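Probable hydrolase (Pseudomonas aeruginosa, PDB 7AL5) is probably a hydrolase, as a member of the alpha/beta hydrolase superfamily. Local coordinates at residues L12-L17 / A81-M86. Residues are numbered along the deposited sequence; the frame is centred on the assembly and turned at random.
Sequences LPHIEL and ALDVLM
H14 reaches from the turn between strands 7-11 and 16-22 to D83 on helix 77-90, where its NE2 donates a hydrogen bond to OD1 (2.9 Å). The bond is nearly straight at NE2 (174°) and lies in the imidazole plane, but it meets OD1 from above the carboxylate plane. With chi1 at 57°, CG sits between the backbone N and the carbonyl carbon, and the ring swings over to the helix. The other carboxylate oxygen, OD2, forms a salt bridge with R69, so each oxygen of this buried group has its own partner, which should restrain its rotation.

One helical turn on, the selenium of selenomethionine M86 lies at the edge of the same ring, 3.7 Å from H14 CE1. The buried side is apolar: L12 packs CG tightly against M86 CB at 3.9 Å, and L17 CD1 touches D83 CB. A methyl of L12, CD2, rests on the backbone carbonyl O of D83. Toward solvent, the bent end of M86 brings CE across the CG-CD side of exposed P13, 4.0 Å from P13 CG.

Within the turn, L12 N hydrogen-bonds to I15 O. The H14-D83 bond and the L12-M86 packing fasten the hairpin at one margin of the central sheet of the alpha/beta-hydrolase fold to helix 77-90, whose V87 also packs on L12 and L17. V84 faces strands 28-33 and 53-58, and L150 of a second subunit packs on M86.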
ATOM      1  N   LEU A  12       2.370  12.266   7.162  1.00 17.99           N
ATOM      2  CA  LEU A  12       3.742  11.813   7.120  1.00 23.06           C
ATOM      3  C   LEU A  12       3.992  11.119   5.791  1.00 16.46           C
ATOM      4  O   LEU A  12       3.055  10.707   5.120  1.00 17.81           O
ATOM      5  CB  LEU A  12       3.967  10.855   8.280  1.00 23.91           C
ATOM      6  CG  LEU A  12       4.243  11.504   9.630  1.00 28.33           C
ATOM      7  CD1 LEU A  12       3.334  12.652   9.927  1.00 24.32           C
ATOM      8  CD2 LEU A  12       4.093  10.451  10.763  1.00 17.12           C
ATOM      9  N   PRO A  13       5.245  10.961   5.380  1.00 16.08           N
ATOM     10  CA  PRO A  13       5.513  10.279   4.099  1.00 15.98           C
ATOM     11  C   PRO A  13       5.062   8.835   4.028  1.00 21.75           C
ATOM     12  O   PRO A  13       4.706   8.371   2.937  1.00 22.78           O
ATOM     13  CB  PRO A  13       7.029  10.375   3.960  1.00 13.39           C
ATOM     14  CG  PRO A  13       7.403  11.596   4.832  1.00 20.57           C
ATOM     15  CD  PRO A  13       6.451  11.579   5.962  1.00 18.86           C
ATOM     16  N   HIS A  14       5.034   8.113   5.148  1.00 22.42           N
ATOM     17  CA  HIS A  14       4.747   6.685   5.156  1.00 20.38           C
ATOM     18  C   HIS A  14       3.470   6.270   5.836  1.00 17.36           C
ATOM     19  O   HIS A  14       3.109   5.106   5.855  1.00 28.58           O
ATOM     20  CB  HIS A  14       5.864   5.957   5.887  1.00 20.21           C
ATOM     21  CG  HIS A  14       6.057   6.447   7.289  1.00 20.62           C
ATOM     22  ND1 HIS A  14       6.680   7.643   7.574  1.00 17.88           N
ATOM     23  CD2 HIS A  14       5.671   5.926   8.479  1.00 15.43           C
ATOM     24  CE1 HIS A  14       6.708   7.811   8.885  1.00 21.21           C
ATOM     25  NE2 HIS A  14       6.123   6.773   9.455  1.00 15.11           N
ATOM     26  N   ILE A  15       2.820   7.200   6.501  1.00 17.62           N
ATOM     27  CA  ILE A  15       1.556   6.932   7.231  1.00 15.58           C
ATOM     28  C   ILE A  15       0.819   8.246   7.449  1.00 21.36           C
ATOM     29  O   ILE A  15       1.441   9.270   7.475  1.00 16.93           O
ATOM     30  CB  ILE A  15       1.830   6.204   8.556  1.00 16.83           C
ATOM     31  CG1 ILE A  15       0.533   5.789   9.244  1.00 15.29           C
ATOM     32  CG2 ILE A  15       2.703   7.027   9.469  1.00 13.28           C
ATOM     33  CD1 ILE A  15       0.683   4.613  10.129  1.00 15.74           C
ATOM     34  N   GLU A  16      -0.477   8.182   7.670  1.00 17.97           N
ATOM     35  CA  GLU A  16      -1.273   9.377   7.943  1.00 18.69           C
ATOM     36  C   GLU A  16      -1.864   9.223   9.329  1.00 15.88           C
ATOM     37  O   GLU A  16      -2.489   8.204   9.617  1.00 17.24           O
ATOM     38  CB  GLU A  16      -2.353   9.540   6.873  1.00 16.99           C
ATOM     39  CG  GLU A  16      -3.108  10.801   6.964  1.00 24.29           C
ATOM     40  CD  GLU A  16      -4.191  10.889   5.869  1.00 23.76           C
ATOM     41  OE1 GLU A  16      -3.840  11.118   4.684  1.00 17.55           O
ATOM     42  OE2 GLU A  16      -5.376  10.741   6.224  1.00 21.19           O
ATOM     43  N   LEU A  17      -1.615  10.183  10.201  1.00 15.58           N
ATOM     44  CA  LEU A  17      -2.025  10.048  11.588  1.00 17.94           C
ATOM     45  C   LEU A  17      -3.180  10.991  11.835  1.00 16.67           C
ATOM     46  O   LEU A  17      -3.470  11.867  11.022  1.00 18.36           O
ATOM     47  CB  LEU A  17      -0.872  10.352  12.571  1.00 16.09           C
ATOM     48  CG  LEU A  17       0.336   9.419  12.424  1.00 16.51           C
ATOM     49  CD1 LEU A  17       1.408   9.759  13.417  1.00 18.83           C
ATOM     50  CD2 LEU A  17      -0.082   7.958  12.607  1.00 15.96           C
ATOM     51  N   ALA A  81       8.729   6.547  17.814  1.00 17.66           N
ATOM     52  CA  ALA A  81       9.613   7.693  17.968  1.00 17.72           C
ATOM     53  C   ALA A  81       9.804   8.425  16.650  1.00 15.47           C
ATOM     54  O   ALA A  81       9.669   9.647  16.576  1.00 18.86           O
ATOM     55  CB  ALA A  81      10.963   7.238  18.508  1.00 22.71           C
ATOM     56  N   LEU A  82      10.099   7.687  15.589  1.00 15.33           N
ATOM     57  CA  LEU A  82      10.174   8.308  14.279  1.00 15.47           C
ATOM     58  C   LEU A  82       8.865   9.014  13.912  1.00 15.96           C
ATOM     59  O   LEU A  82       8.895  10.146  13.426  1.00 17.38           O
ATOM     60  CB  LEU A  82      10.546   7.261  13.225  1.00 16.86           C
ATOM     61  CG  LEU A  82      10.671   7.822  11.800  1.00 23.31           C
ATOM     62  CD1 LEU A  82      11.702   8.976  11.713  1.00 19.33           C
ATOM     63  CD2 LEU A  82      11.023   6.726  10.820  1.00 26.88           C
ATOM     64  N   ASP A  83       7.706   8.348  14.080  1.00 13.08           N
ATOM     65  CA  ASP A  83       6.442   9.001  13.703  1.00 18.20           C
ATOM     66  C   ASP A  83       6.259  10.325  14.455  1.00 16.67           C
ATOM     67  O   ASP A  83       5.813  11.336  13.891  1.00 15.28           O
ATOM     68  CB  ASP A  83       5.219   8.108  13.987  1.00 15.76           C
ATOM     69  CG  ASP A  83       5.266   6.712  13.309  1.00 16.83           C
ATOM     70  OD1 ASP A  83       5.979   6.495  12.300  1.00 15.37           O
ATOM     71  OD2 ASP A  83       4.551   5.807  13.802  1.00 20.90           O
ATOM     72  N   VAL A  84       6.602  10.335  15.736  1.00 14.49           N
ATOM     73  CA  VAL A  84       6.463  11.549  16.525  1.00 18.98           C
ATOM     74  C   VAL A  84       7.395  12.648  15.995  1.00 27.55           C
ATOM     75  O   VAL A  84       6.996  13.830  15.860  1.00 17.35           O
ATOM     76  CB  VAL A  84       6.731  11.219  18.006  1.00 19.51           C
ATOM     77  CG1 VAL A  84       6.743  12.486  18.824  1.00 20.32           C
ATOM     78  CG2 VAL A  84       5.662  10.250  18.543  1.00 17.44           C
ATOM     79  N   LEU A  85       8.648  12.275  15.681  1.00 17.27           N
ATOM     80  CA  LEU A  85       9.600  13.243  15.131  1.00 22.79           C
ATOM     81  C   LEU A  85       9.108  13.811  13.804  1.00 20.51           C
ATOM     82  O   LEU A  85       9.171  15.023  13.560  1.00 18.31           O
ATOM     83  CB  LEU A  85      10.967  12.579  14.964  1.00 24.00           C
ATOM     84  CG  LEU A  85      12.111  13.397  14.353  1.00 26.00           C
ATOM     85  CD1 LEU A  85      12.462  14.540  15.257  1.00 28.51           C
ATOM     86  CD2 LEU A  85      13.322  12.543  14.124  1.00 26.32           C
HETATM   87  N   MSE A  86       8.589  12.958  12.950  1.00 22.64           N
HETATM   88  CA  MSE A  86       8.048  13.341  11.633  1.00 23.53           C
HETATM   89  C   MSE A  86       6.796  14.200  11.795  1.00 20.72           C
HETATM   90  O   MSE A  86       6.580  15.010  10.943  1.00 19.54           O
HETATM   91  CB  MSE A  86       7.917  12.102  10.770  1.00 22.83           C
HETATM   92  CG  MSE A  86       9.250  11.502  10.538  1.00 28.90           C
HETATM   93 SE   MSE A  86       9.304  10.434   9.005  1.00 43.89          SE
HETATM   94  CE  MSE A  86      10.078  11.627   7.751  1.00 45.26           C
TER